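PDB 1X9F: globin II, extracellular from Lumbricus terrestris, which binds haem and, as an extracellular globin of the earthworm's giant erythrocruorin, probably carries oxygen in the blood. Local coordinates for residues G9-Y20 / L69-D80. Sequence-based numbering, arbitrary orientation.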
ATOM      1  N   GLY B   9      40.645 -14.418   6.046  1.00 23.83           N
ATOM      2  CA  GLY B   9      40.187 -14.493   4.661  1.00 26.11           C
ATOM      3  C   GLY B   9      38.715 -14.150   4.565  1.00 29.80           C
ATOM      4  O   GLY B   9      38.293 -13.424   3.658  1.00 31.63           O
ATOM      5  N   LEU B  10      37.935 -14.672   5.508  1.00 28.60           N
ATOM      6  CA  LEU B  10      36.526 -14.324   5.607  1.00 28.76           C
ATOM      7  C   LEU B  10      36.356 -12.816   5.752  1.00 27.73           C
ATOM      8  O   LEU B  10      35.592 -12.210   5.006  1.00 29.81           O
ATOM      9  CB  LEU B  10      35.863 -15.060   6.777  1.00 28.38           C
ATOM     10  CG  LEU B  10      34.847 -16.186   6.528  1.00 31.34           C
ATOM     11  CD1 LEU B  10      34.960 -16.847   5.150  1.00 24.69           C
ATOM     12  CD2 LEU B  10      34.919 -17.229   7.641  1.00 27.14           C
ATOM     13  N   LYS B  11      37.081 -12.217   6.696  1.00 27.53           N
ATOM     14  CA  LYS B  11      36.969 -10.784   6.970  1.00 24.03           C
ATOM     15  C   LYS B  11      37.380  -9.930   5.769  1.00 24.50           C
ATOM     16  O   LYS B  11      36.671  -8.989   5.390  1.00 21.62           O
ATOM     17  CB  LYS B  11      37.788 -10.402   8.204  1.00 21.30           C
ATOM     18  CG  LYS B  11      37.686  -8.927   8.546  1.00 20.13           C
ATOM     19  CD  LYS B  11      38.396  -8.600   9.832  1.00 20.74           C
ATOM     20  CE  LYS B  11      37.451  -8.651  11.008  1.00 20.81           C
ATOM     21  NZ  LYS B  11      38.130  -8.162  12.233  1.00 21.85           N
ATOM     22  N   VAL B  12      38.521 -10.274   5.175  1.00 23.56           N
ATOM     23  CA  VAL B  12      39.023  -9.556   4.009  1.00 24.92           C
ATOM     24  C   VAL B  12      38.074  -9.661   2.815  1.00 28.06           C
ATOM     25  O   VAL B  12      37.895  -8.675   2.097  1.00 29.38           O
ATOM     26  CB  VAL B  12      40.460  -9.978   3.624  1.00 24.44           C
ATOM     27  CG1 VAL B  12      40.894  -9.306   2.323  1.00 17.04           C
ATOM     28  CG2 VAL B  12      41.435  -9.626   4.740  1.00 21.21           C
ATOM     29  N   LYS B  13      37.462 -10.832   2.603  1.00 27.29           N
ATOM     30  CA  LYS B  13      36.457 -10.958   1.536  1.00 27.36           C
ATOM     31  C   LYS B  13      35.337  -9.930   1.706  1.00 25.41           C
ATOM     32  O   LYS B  13      34.984  -9.231   0.753  1.00 26.29           O
ATOM     33  CB  LYS B  13      35.884 -12.380   1.455  1.00 25.43           C
ATOM     34  CG  LYS B  13      36.854 -13.374   0.803  1.00 34.96           C
ATOM     35  CD  LYS B  13      36.232 -14.782   0.708  1.00 41.02           C
ATOM     36  CE  LYS B  13      35.053 -14.798  -0.286  1.00 42.69           C
ATOM     37  NZ  LYS B  13      34.512 -16.191  -0.423  1.00 44.91           N
ATOM     38  N   SER B  14      34.802  -9.818   2.918  1.00 24.32           N
ATOM     39  CA  SER B  14      33.709  -8.881   3.192  1.00 23.94           C
ATOM     40  C   SER B  14      34.120  -7.424   3.073  1.00 22.78           C
ATOM     41  O   SER B  14      33.419  -6.623   2.445  1.00 21.48           O
ATOM     42  CB  SER B  14      33.119  -9.121   4.580  1.00 22.53           C
ATOM     43  OG  SER B  14      32.288 -10.265   4.573  1.00 28.52           O
ATOM     44  N   GLU B  15      35.246  -7.080   3.694  1.00 21.77           N
ATOM     45  CA  GLU B  15      35.716  -5.710   3.677  1.00 21.80           C
ATOM     46  C   GLU B  15      36.104  -5.281   2.270  1.00 21.95           C
ATOM     47  O   GLU B  15      35.931  -4.117   1.908  1.00 22.36           O
ATOM     48  CB  GLU B  15      36.833  -5.521   4.701  1.00 22.81           C
ATOM     49  CG  GLU B  15      36.302  -5.781   6.106  1.00 25.12           C
ATOM     50  CD  GLU B  15      37.329  -5.617   7.201  1.00 30.46           C
ATOM     51  OE1 GLU B  15      36.916  -5.607   8.382  1.00 30.81           O
ATOM     52  OE2 GLU B  15      38.537  -5.503   6.895  1.00 29.79           O
ATOM     53  N   TRP B  16      36.587  -6.227   1.464  1.00 20.84           N
ATOM     54  CA  TRP B  16      36.877  -5.948   0.058  1.00 20.33           C
ATOM     55  C   TRP B  16      35.591  -5.605  -0.687  1.00 23.48           C
ATOM     56  O   TRP B  16      35.518  -4.584  -1.372  1.00 24.24           O
ATOM     57  CB  TRP B  16      37.598  -7.125  -0.611  1.00 18.87           C
ATOM     58  CG  TRP B  16      37.693  -6.998  -2.103  1.00 16.12           C
ATOM     59  CD1 TRP B  16      36.955  -7.679  -3.032  1.00 17.87           C
ATOM     60  CD2 TRP B  16      38.553  -6.118  -2.843  1.00 14.69           C
ATOM     61  NE1 TRP B  16      37.306  -7.285  -4.302  1.00 14.81           N
ATOM     62  CE2 TRP B  16      38.285  -6.329  -4.216  1.00 12.40           C
ATOM     63  CE3 TRP B  16      39.532  -5.174  -2.487  1.00 15.74           C
ATOM     64  CZ2 TRP B  16      38.959  -5.642  -5.228  1.00 11.92           C
ATOM     65  CZ3 TRP B  16      40.204  -4.491  -3.496  1.00 13.46           C
ATOM     66  CH2 TRP B  16      39.913  -4.729  -4.850  1.00 16.86           C
ATOM     67  N   GLY B  17      34.584  -6.464  -0.535  1.00 25.58           N
ATOM     68  CA  GLY B  17      33.262  -6.233  -1.107  1.00 25.85           C
ATOM     69  C   GLY B  17      32.751  -4.833  -0.827  1.00 27.72           C
ATOM     70  O   GLY B  17      32.361  -4.116  -1.753  1.00 28.47           O
ATOM     71  N   ARG B  18      32.772  -4.434   0.440  1.00 27.43           N
ATOM     72  CA  ARG B  18      32.323  -3.101   0.828  1.00 27.94           C
ATOM     73  C   ARG B  18      33.167  -1.945   0.274  1.00 29.08           C
ATOM     74  O   ARG B  18      32.625  -0.875  -0.000  1.00 31.36           O
ATOM     75  CB  ARG B  18      32.218  -2.995   2.346  1.00 28.84           C
ATOM     76  CG  ARG B  18      30.792  -3.013   2.861  1.00 30.29           C
ATOM     77  CD  ARG B  18      30.535  -4.086   3.901  1.00 35.85           C
ATOM     78  NE  ARG B  18      31.538  -4.079   4.962  1.00 42.47           N
ATOM     79  CZ  ARG B  18      31.732  -5.070   5.826  1.00 43.16           C
ATOM     80  NH1 ARG B  18      30.992  -6.173   5.771  1.00 37.29           N
ATOM     81  NH2 ARG B  18      32.674  -4.958   6.752  1.00 44.53           N
ATOM     82  N   ALA B  19      34.474  -2.150   0.107  1.00 29.83           N
ATOM     83  CA  ALA B  19      35.374  -1.073  -0.331  1.00 25.67           C
ATOM     84  C   ALA B  19      35.475  -0.975  -1.847  1.00 26.55           C
ATOM     85  O   ALA B  19      35.694   0.108  -2.400  1.00 24.53           O
ATOM     86  CB  ALA B  19      36.759  -1.272   0.268  1.00 26.02           C
ATOM     87  N   TYR B  20      35.321  -2.119  -2.508  1.00 26.67           N
ATOM     88  CA  TYR B  20      35.482  -2.221  -3.952  1.00 26.02           C
ATOM     89  C   TYR B  20      34.471  -1.375  -4.720  1.00 28.35           C
ATOM     90  O   TYR B  20      34.838  -0.706  -5.686  1.00 31.62           O
ATOM     91  CB  TYR B  20      35.398  -3.690  -4.375  1.00 25.63           C
ATOM     92  CG  TYR B  20      35.850  -4.008  -5.783  1.00 19.51           C
ATOM     93  CD1 TYR B  20      35.333  -5.119  -6.453  1.00 25.22           C
ATOM     94  CD2 TYR B  20      36.797  -3.224  -6.442  1.00 18.75           C
ATOM     95  CE1 TYR B  20      35.745  -5.437  -7.744  1.00 21.51           C
ATOM     96  CE2 TYR B  20      37.213  -3.535  -7.733  1.00 17.74           C
ATOM     97  CZ  TYR B  20      36.681  -4.640  -8.372  1.00 18.36           C
ATOM     98  OH  TYR B  20      37.091  -4.946  -9.641  1.00 21.76           O
ATOM     99  N   LEU B  69      42.642  -4.402 -10.246  1.00 19.08           N
ATOM    100  CA  LEU B  69      41.719  -4.672  -9.162  1.00 21.51           C
ATOM    101  C   LEU B  69      40.805  -5.850  -9.486  1.00 22.17           C
ATOM    102  O   LEU B  69      40.300  -6.509  -8.577  1.00 21.43           O
ATOM    103  CB  LEU B  69      40.910  -3.427  -8.796  1.00 21.58           C
ATOM    104  CG  LEU B  69      41.695  -2.266  -8.183  1.00 22.74           C
ATOM    105  CD1 LEU B  69      40.709  -1.367  -7.485  1.00 23.54           C
ATOM    106  CD2 LEU B  69      42.755  -2.751  -7.193  1.00 13.60           C
ATOM    107  N   GLY B  70      40.614  -6.114 -10.779  1.00 22.59           N
ATOM    108  CA  GLY B  70      39.855  -7.272 -11.242  1.00 22.57           C
ATOM    109  C   GLY B  70      40.578  -8.557 -10.900  1.00 23.36           C
ATOM    110  O   GLY B  70      39.959  -9.532 -10.464  1.00 24.34           O
ATOM    111  N   GLY B  71      41.897  -8.548 -11.090  1.00 22.83           N
ATOM    112  CA  GLY B  71      42.744  -9.672 -10.719  1.00 21.31           C
ATOM    113  C   GLY B  71      42.753  -9.860  -9.217  1.00 22.63           C
ATOM    114  O   GLY B  71      42.618 -10.981  -8.723  1.00 25.46           O
ATOM    115  N   LEU B  72      42.905  -8.758  -8.491  1.00 20.37           N
ATOM    116  CA  LEU B  72      42.915  -8.809  -7.041  1.00 18.78           C
ATOM    117  C   LEU B  72      41.569  -9.311  -6.522  1.00 21.61           C
ATOM    118  O   LEU B  72      41.515 -10.078  -5.557  1.00 22.72           O
ATOM    119  CB  LEU B  72      43.250  -7.434  -6.468  1.00 19.35           C
ATOM    120  CG  LEU B  72      43.422  -7.340  -4.952  1.00 20.24           C
ATOM    121  CD1 LEU B  72      44.600  -8.182  -4.455  1.00 20.98           C
ATOM    122  CD2 LEU B  72      43.592  -5.888  -4.546  1.00 19.89           C
ATOM    123  N   ASP B  73      40.492  -8.888  -7.177  1.00 20.52           N
ATOM    124  CA  ASP B  73      39.154  -9.328  -6.821  1.00 20.19           C
ATOM    125  C   ASP B  73      39.014 -10.845  -6.910  1.00 23.34           C
ATOM    126  O   ASP B  73      38.402 -11.463  -6.035  1.00 22.45           O
ATOM    127  CB  ASP B  73      38.129  -8.667  -7.730  1.00 20.31           C
ATOM    128  CG  ASP B  73      36.723  -9.090  -7.408  1.00 19.78           C
ATOM    129  OD1 ASP B  73      36.127  -9.824  -8.220  1.00 24.48           O
ATOM    130  OD2 ASP B  73      36.141  -8.748  -6.359  1.00 19.36           O
ATOM    131  N   ILE B  74      39.572 -11.441  -7.966  1.00 23.16           N
ATOM    132  CA  ILE B  74      39.545 -12.898  -8.120  1.00 22.76           C
ATOM    133  C   ILE B  74      40.283 -13.581  -6.967  1.00 22.99           C
ATOM    134  O   ILE B  74      39.779 -14.545  -6.380  1.00 20.44           O
ATOM    135  CB  ILE B  74      40.140 -13.340  -9.473  1.00 21.13           C
ATOM    136  CG1 ILE B  74      39.271 -12.827 -10.633  1.00 20.53           C
ATOM    137  CG2 ILE B  74      40.268 -14.873  -9.519  1.00 16.01           C
ATOM    138  CD1 ILE B  74      39.884 -13.010 -12.030  1.00 12.36           C
ATOM    139  N   ALA B  75      41.468 -13.060  -6.653  1.00 21.59           N
ATOM    140  CA  ALA B  75      42.314 -13.594  -5.597  1.00 19.79           C
ATOM    141  C   ALA B  75      41.616 -13.530  -4.243  1.00 20.23           C
ATOM    142  O   ALA B  75      41.499 -14.546  -3.557  1.00 20.00           O
ATOM    143  CB  ALA B  75      43.646 -12.853  -5.558  1.00 17.72           C
ATOM    144  N   ILE B  76      41.134 -12.347  -3.866  1.00 19.91           N
ATOM    145  CA  ILE B  76      40.450 -12.188  -2.580  1.00 20.96           C
ATOM    146  C   ILE B  76      39.207 -13.076  -2.515  1.00 22.08           C
ATOM    147  O   ILE B  76      38.955 -13.733  -1.500  1.00 22.87           O
ATOM    148  CB  ILE B  76      40.087 -10.706  -2.325  1.00 20.13           C
ATOM    149  CG1 ILE B  76      41.357  -9.885  -2.063  1.00 20.27           C
ATOM    150  CG2 ILE B  76      39.112 -10.583  -1.148  1.00 17.89           C
ATOM    151  CD1 ILE B  76      41.138  -8.381  -2.014  1.00 20.87           C
ATOM    152  N   SER B  77      38.441 -13.111  -3.601  1.00 22.32           N
ATOM    153  CA  SER B  77      37.195 -13.869  -3.614  1.00 25.70           C
ATOM    154  C   SER B  77      37.413 -15.367  -3.421  1.00 25.39           C
ATOM    155  O   SER B  77      36.500 -16.068  -2.982  1.00 25.46           O
ATOM    156  CB  SER B  77      36.387 -13.606  -4.891  1.00 24.99           C
ATOM    157  OG  SER B  77      36.960 -14.261  -6.010  1.00 28.41           O
ATOM    158  N   THR B  78      38.609 -15.858  -3.749  1.00 25.57           N
ATOM    159  CA  THR B  78      38.898 -17.288  -3.601  1.00 25.47           C
ATOM    160  C   THR B  78      39.951 -17.593  -2.548  1.00 26.31           C
ATOM    161  O   THR B  78      40.594 -18.643  -2.607  1.00 26.81           O
ATOM    162  CB  THR B  78      39.311 -17.942  -4.941  1.00 23.67           C
ATOM    163  OG1 THR B  78      40.503 -17.317  -5.435  1.00 27.17           O
ATOM    164  CG2 THR B  78      38.277 -17.686  -6.025  1.00 21.87           C
ATOM    165  N   LEU B  79      40.132 -16.693  -1.583  1.00 26.69           N
ATOM    166  CA  LEU B  79      41.012 -16.989  -0.454  1.00 28.46           C
ATOM    167  C   LEU B  79      40.560 -18.258   0.255  1.00 30.46           C
ATOM    168  O   LEU B  79      41.376 -18.983   0.829  1.00 31.58           O
ATOM    169  CB  LEU B  79      41.060 -15.828   0.537  1.00 26.31           C
ATOM    170  CG  LEU B  79      41.928 -14.639   0.130  1.00 27.87           C
ATOM    171  CD1 LEU B  79      41.664 -13.459   1.044  1.00 24.23           C
ATOM    172  CD2 LEU B  79      43.409 -14.992   0.118  1.00 24.72           C
ATOM    173  N   ASP B  80      39.259 -18.526   0.197  1.00 32.28           N
ATOM    174  CA  ASP B  80      38.685 -19.730   0.789  1.00 35.80           C
ATOM    175  C   ASP B  80      38.709 -20.943  -0.148  1.00 34.77           C
ATOM    176  O   ASP B  80      38.279 -22.033   0.237  1.00 35.78           O
ATOM    177  CB  ASP B  80      37.257 -19.456   1.278  1.00 35.85           C
ATOM    178  CG  ASP B  80      36.301 -19.136   0.144  1.00 40.25           C
ATOM    179  OD1 ASP B  80      36.629 -18.272  -0.700  1.00 43.26           O
ATOM    180  OD2 ASP B  80      35.192 -19.698   0.024  1.00 46.46           O
TER
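Trp16 of helix 6-20 is the main bump of this contact. Its indole fills a hollow on helix 59-77 between Leu69, Leu72, Asp73 and Ile76, a knob into a hole. Ile76 CD1 lies over one face, 3.5 Å from Trp16 CD2, in a CH-pi contact. Tyr20 CB lies off-centre on the opposite face, and Trp16 CZ2 sits over the middle of the Tyr20 ring. At the edge, Trp16 NE1 gives a nearly straight hydrogen bond (162°) to the anti lone pair of Asp73 OD2, 2.8 Å away. Tyr20 CE2 packs on Leu69 CB at 3.8 Å. At the other end, Leu79 CD1 rests on the bare CA of Gly9 at 4.0 Å. Lys13 bends at chi3 and lays CG beside Ile76 O. Its NZ makes a salt bridge to Asp80 OD1 at 3.0 Å, from above the carboxylate plane, and a weak hydrogen bond to Ser77 O. In globin terms this is the A helix packing on the E helix, roughly antiparallel, the two short segments at 145°. Leu72 CD2 meets Trp16 CZ3, and the Leu72 side chain also lines the haem pocket. Asp73 OD1 pairs with Lys32 of the Globin III chain, so the neighbouring subunit probably steadies the carboxylate that holds Trp16.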